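Local coordinates for protein phosphoserine aminotransferase SerC (Cytophaga hutchinsonii ATCC 33406, PDB 3FFR) that probably transfers the amino group between glutamate and 3-phosphohydroxypyruvate in serine biosynthesis, as a pyridoxal-phosphate enzyme of the class V aminotransferase family, at residues 45-57 / 249-261. Sequence-based numbering, arbitrary orientation.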
loop_
_atom_site.group_PDB
_atom_site.type_symbol
_atom_site.label_atom_id
_atom_site.label_comp_id
_atom_site.label_asym_id
_atom_site.label_seq_id
_atom_site.Cartn_x
_atom_site.Cartn_y
_atom_site.Cartn_z
ATOM N N TYR A 45 6.640 -11.460 9.227
ATOM C CA TYR A 45 5.737 -10.511 9.897
ATOM C C TYR A 45 6.186 -10.358 11.343
ATOM O O TYR A 45 6.409 -9.247 11.831
ATOM C CB TYR A 45 4.282 -10.993 9.813
ATOM C CG TYR A 45 3.298 -10.123 10.534
ATOM C CD1 TYR A 45 3.274 -10.065 11.941
ATOM C CD2 TYR A 45 2.392 -9.354 9.831
ATOM C CE1 TYR A 45 2.370 -9.240 12.606
ATOM C CE2 TYR A 45 1.462 -8.542 10.478
ATOM C CZ TYR A 45 1.463 -8.472 11.856
ATOM O OH TYR A 45 0.564 -7.620 12.465
ATOM N N LYS A 46 6.366 -11.476 12.026
ATOM C CA LYS A 46 6.644 -11.450 13.466
ATOM C C LYS A 46 7.959 -10.803 13.766
ATOM O O LYS A 46 8.111 -10.103 14.769
ATOM C CB LYS A 46 6.599 -12.865 14.055
ATOM C CG LYS A 46 6.585 -12.898 15.551
ATOM C CD LYS A 46 6.356 -14.323 16.018
ATOM C CE LYS A 46 6.101 -14.378 17.527
ATOM N NZ LYS A 46 7.243 -13.900 18.337
ATOM N N THR A 47 8.904 -10.982 12.867
ATOM C CA THR A 47 10.226 -10.355 13.051
ATOM C C THR A 47 10.095 -8.832 13.080
ATOM O O THR A 47 10.631 -8.155 13.956
ATOM C CB THR A 47 11.187 -10.769 11.929
ATOM O OG1 THR A 47 11.431 -12.184 12.021
ATOM C CG2 THR A 47 12.496 -10.015 12.005
ATOM N N ALA A 48 9.362 -8.304 12.103
ATOM C CA ALA A 48 9.147 -6.838 12.005
ATOM C C ALA A 48 8.362 -6.340 13.201
ATOM O O ALA A 48 8.747 -5.369 13.859
ATOM C CB ALA A 48 8.431 -6.462 10.696
ATOM N N SER A 49 7.270 -7.036 13.511
ATOM C CA SER A 49 6.415 -6.638 14.669
ATOM C C SER A 49 7.174 -6.689 16.002
ATOM O O SER A 49 7.219 -5.712 16.772
ATOM C CB SER A 49 5.146 -7.503 14.709
ATOM O OG SER A 49 4.268 -7.114 15.742
ATOM N N ASP A 50 7.817 -7.815 16.263
ATOM C CA ASP A 50 8.592 -7.951 17.496
ATOM C C ASP A 50 9.726 -6.935 17.581
ATOM O O ASP A 50 10.003 -6.390 18.649
ATOM C CB ASP A 50 9.212 -9.361 17.626
ATOM C CG ASP A 50 8.202 -10.432 18.038
ATOM O OD1 ASP A 50 7.060 -10.070 18.386
ATOM O OD2 ASP A 50 8.557 -11.647 18.020
ATOM N N ASN A 51 10.447 -6.754 16.477
ATOM C CA ASN A 51 11.620 -5.843 16.498
ATOM C C ASN A 51 11.188 -4.418 16.797
ATOM O O ASN A 51 11.883 -3.688 17.473
ATOM C CB ASN A 51 12.441 -5.869 15.204
ATOM C CG ASN A 51 13.302 -7.124 15.067
ATOM O OD1 ASN A 51 13.364 -7.967 15.990
ATOM N ND2 ASN A 51 13.967 -7.268 13.894
ATOM N N LEU A 52 10.017 -4.026 16.294
ATOM C CA LEU A 52 9.506 -2.682 16.580
ATOM C C LEU A 52 9.165 -2.574 18.068
ATOM O O LEU A 52 9.417 -1.543 18.700
ATOM C CB LEU A 52 8.292 -2.318 15.723
ATOM C CG LEU A 52 8.598 -1.962 14.269
ATOM C CD1 LEU A 52 7.289 -1.948 13.437
ATOM C CD2 LEU A 52 9.314 -0.592 14.180
ATOM N N LYS A 53 8.574 -3.630 18.605
ATOM C CA LYS A 53 8.182 -3.595 20.036
ATOM C C LYS A 53 9.434 -3.478 20.897
ATOM O O LYS A 53 9.457 -2.804 21.931
ATOM C CB LYS A 53 7.358 -4.816 20.419
ATOM C CG LYS A 53 5.995 -4.832 19.758
ATOM C CD LYS A 53 5.221 -6.146 19.925
ATOM C CE LYS A 53 3.911 -6.090 19.186
ATOM N NZ LYS A 53 3.079 -7.331 19.314
ATOM N N THR A 54 10.488 -4.140 20.457
ATOM C CA THR A 54 11.741 -4.115 21.234
ATOM C C THR A 54 12.419 -2.737 21.093
ATOM O O THR A 54 12.786 -2.056 22.081
ATOM C CB THR A 54 12.692 -5.233 20.772
ATOM O OG1 THR A 54 12.050 -6.503 20.933
ATOM C CG2 THR A 54 13.980 -5.217 21.585
ATOM N N LEU A 55 12.532 -2.302 19.853
ATOM C CA LEU A 55 13.246 -1.040 19.573
ATOM C C LEU A 55 12.590 0.155 20.234
ATOM O O LEU A 55 13.263 1.085 20.699
ATOM C CB LEU A 55 13.307 -0.791 18.075
ATOM C CG LEU A 55 14.095 0.437 17.611
ATOM C CD1 LEU A 55 15.564 0.166 17.822
ATOM C CD2 LEU A 55 13.770 0.748 16.112
ATOM N N LEU A 56 11.264 0.135 20.210
ATOM C CA LEU A 56 10.457 1.242 20.729
ATOM C C LEU A 56 10.022 1.038 22.170
ATOM O O LEU A 56 9.354 1.870 22.769
ATOM C CB LEU A 56 9.254 1.496 19.827
ATOM C CG LEU A 56 9.626 1.918 18.395
ATOM C CD1 LEU A 56 8.321 2.109 17.537
ATOM C CD2 LEU A 56 10.537 3.172 18.379
ATOM N N GLU A 57 10.436 -0.078 22.730
ATOM C CA GLU A 57 10.136 -0.400 24.138
ATOM C C GLU A 57 8.629 -0.303 24.455
ATOM O O GLU A 57 8.186 0.262 25.457
ATOM C CB GLU A 57 10.972 0.467 25.076
ATOM C CG GLU A 57 12.466 0.303 24.799
ATOM C CD GLU A 57 13.342 1.231 25.599
ATOM O OE1 GLU A 57 13.103 1.432 26.798
ATOM O OE2 GLU A 57 14.291 1.753 25.006
ATOM N N ILE A 249 7.712 -5.283 4.632
ATOM C CA ILE A 249 7.639 -5.903 5.977
ATOM C C ILE A 249 8.961 -6.651 6.225
ATOM O O ILE A 249 9.541 -6.616 7.313
ATOM C CB ILE A 249 6.392 -6.812 6.130
ATOM C CG1 ILE A 249 5.127 -5.923 6.094
ATOM C CG2 ILE A 249 6.444 -7.587 7.465
ATOM C CD1 ILE A 249 3.776 -6.707 6.011
ATOM N N PHE A 250 9.452 -7.301 5.174
ATOM C CA PHE A 250 10.732 -8.021 5.242
ATOM C C PHE A 250 11.875 -7.053 5.518
ATOM O O PHE A 250 12.688 -7.222 6.446
ATOM C CB PHE A 250 11.013 -8.753 3.928
ATOM C CG PHE A 250 12.316 -9.497 3.906
ATOM C CD1 PHE A 250 12.406 -10.771 4.468
ATOM C CD2 PHE A 250 13.428 -8.966 3.286
ATOM C CE1 PHE A 250 13.589 -11.484 4.428
ATOM C CE2 PHE A 250 14.619 -9.678 3.252
ATOM C CZ PHE A 250 14.690 -10.935 3.829
ATOM N N LEU A 251 11.934 -6.011 4.707
ATOM C CA LEU A 251 13.014 -5.039 4.837
ATOM C C LEU A 251 12.952 -4.348 6.194
ATOM O O LEU A 251 13.982 -4.062 6.806
ATOM C CB LEU A 251 12.970 -3.990 3.716
ATOM C CG LEU A 251 13.267 -4.449 2.290
ATOM C CD1 LEU A 251 13.022 -3.247 1.357
ATOM C CD2 LEU A 251 14.720 -5.018 2.148
ATOM N N LEU A 252 11.738 -4.086 6.667
ATOM C CA LEU A 252 11.577 -3.424 7.968
ATOM C C LEU A 252 12.138 -4.276 9.125
ATOM O O LEU A 252 12.791 -3.778 10.053
ATOM C CB LEU A 252 10.121 -3.016 8.245
ATOM C CG LEU A 252 9.872 -2.153 9.490
ATOM C CD1 LEU A 252 10.654 -0.813 9.472
ATOM C CD2 LEU A 252 8.352 -1.912 9.671
ATOM N N GLY A 253 11.876 -5.563 9.075
ATOM C CA GLY A 253 12.381 -6.468 10.108
ATOM C C GLY A 253 13.896 -6.538 10.065
ATOM O O GLY A 253 14.541 -6.585 11.094
ATOM N N LYS A 254 14.461 -6.501 8.864
ATOM C CA LYS A 254 15.922 -6.563 8.722
ATOM C C LYS A 254 16.574 -5.268 9.225
ATOM O O LYS A 254 17.563 -5.280 9.976
ATOM C CB LYS A 254 16.334 -6.812 7.269
ATOM C CG LYS A 254 15.988 -8.199 6.733
ATOM C CD LYS A 254 16.690 -9.321 7.505
ATOM C CE LYS A 254 16.422 -10.683 6.909
ATOM N NZ LYS A 254 17.147 -11.766 7.648
ATOM N N VAL A 255 16.031 -4.133 8.797
ATOM C CA VAL A 255 16.588 -2.811 9.194
ATOM C C VAL A 255 16.426 -2.566 10.668
ATOM O O VAL A 255 17.331 -2.071 11.354
ATOM C CB VAL A 255 15.964 -1.658 8.358
ATOM C CG1 VAL A 255 16.214 -0.282 8.978
ATOM C CG2 VAL A 255 16.499 -1.749 6.898
ATOM N N THR A 256 15.270 -2.932 11.189
ATOM C CA THR A 256 15.080 -2.766 12.632
ATOM C C THR A 256 16.052 -3.670 13.375
ATOM O O THR A 256 16.509 -3.309 14.457
ATOM C CB THR A 256 13.648 -2.992 13.103
ATOM O OG1 THR A 256 13.150 -4.271 12.645
ATOM C CG2 THR A 256 12.730 -1.866 12.564
ATOM N N GLY A 257 16.381 -4.821 12.794
ATOM C CA GLY A 257 17.389 -5.707 13.423
ATOM C C GLY A 257 18.731 -4.997 13.498
ATOM O O GLY A 257 19.452 -5.001 14.531
ATOM N N ASP A 258 19.064 -4.357 12.398
ATOM C CA ASP A 258 20.309 -3.603 12.304
ATOM C C ASP A 258 20.292 -2.480 13.351
ATOM O O ASP A 258 21.283 -2.201 14.008
ATOM C CB ASP A 258 20.506 -3.005 10.890
ATOM C CG ASP A 258 20.716 -4.063 9.813
ATOM O OD1 ASP A 258 21.343 -5.102 10.132
ATOM O OD2 ASP A 258 20.276 -3.850 8.654
HETATM N N MSE A 259 19.150 -1.817 13.472
HETATM C CA MSE A 259 19.014 -0.697 14.399
HETATM C C MSE A 259 19.176 -1.144 15.851
HETATM O O MSE A 259 19.780 -0.462 16.683
HETATM C CB MSE A 259 17.686 0.065 14.208
HETATM C CG MSE A 259 17.644 0.828 12.959
HETATM SE SE MSE A 259 15.902 1.735 12.785
HETATM C CE MSE A 259 16.277 2.802 11.228
ATOM N N LEU A 260 18.649 -2.316 16.125
ATOM C CA LEU A 260 18.739 -2.883 17.464
ATOM C C LEU A 260 20.186 -3.155 17.865
ATOM O O LEU A 260 20.497 -3.166 19.057
ATOM C CB LEU A 260 17.937 -4.166 17.609
ATOM C CG LEU A 260 16.431 -3.985 17.677
ATOM C CD1 LEU A 260 15.707 -5.305 17.385
ATOM C CD2 LEU A 260 16.038 -3.395 19.006
ATOM N N GLN A 261 21.053 -3.377 16.875
ATOM C CA GLN A 261 22.465 -3.641 17.162
ATOM C C GLN A 261 23.140 -2.359 17.634
ATOM O O GLN A 261 24.075 -2.399 18.430
ATOM C CB GLN A 261 23.192 -4.243 15.960
ATOM C CG GLN A 261 22.692 -5.642 15.600
ATOM C CD GLN A 261 23.009 -6.659 16.689
ATOM O OE1 GLN A 261 24.173 -6.978 16.935
ATOM N NE2 GLN A 261 21.972 -7.175 17.341
#
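I249 meets helix 39-55 at Y45 and A48 through its CG2 branch, which lies 3.9 Å from Y45 CA and also touches the methyl of A48. That methyl rests over the helix backbone as well, A48 CB standing 3.6 Å from I249 O. L252 comes in from the flank: its side chain and that of L52 cross at about a right angle, with CD2 of L252 against CD1 of L52, and both leucines also pack on V201 of strand 200-205. At G253 the helices are closest, with A48 CA and G253 CA 3.8 Å apart; G253, with no side chain, lets A48 and the T47 methyl CG2 lie directly against its backbone. G253 O also receives the shorter of the two hydrogen bonds between the segments, from N51 ND2 at 2.9 Å. The donor lies in the carbonyl plane on a lone pair, and the acceptor almost in the amide plane of N51, although the N-H...O angle is a bent 130°. The same oxygen takes G257 N, its ordinary helical partner. T256 holds OG1 between its backbone N and carbonyl carbon (chi1 53°), where it bonds back to L252 O at 2.7 Å and accepts a second, weak bond from N51 ND2. N51 is thus a knob in the hole formed by G253, T256, G257 and L260, its NH2 group held by G253 O and, weakly, by T256 OG1. M259, a selenomethionine, lays its SE against L55 CD2, 4.1 Å away. L260 closes the row: CD1 reaches the N51 amide, while CD2 lies 3.7 Å from L55 CA and also meets the T54 methyl. The segment axes approach to 7.8 Å at 39°, close helix packing at a glycine facing an alanine, here joining helices 39-55 and 246-262 beside the seven-stranded mixed sheet of the large domain of a fold-type I PLP enzyme.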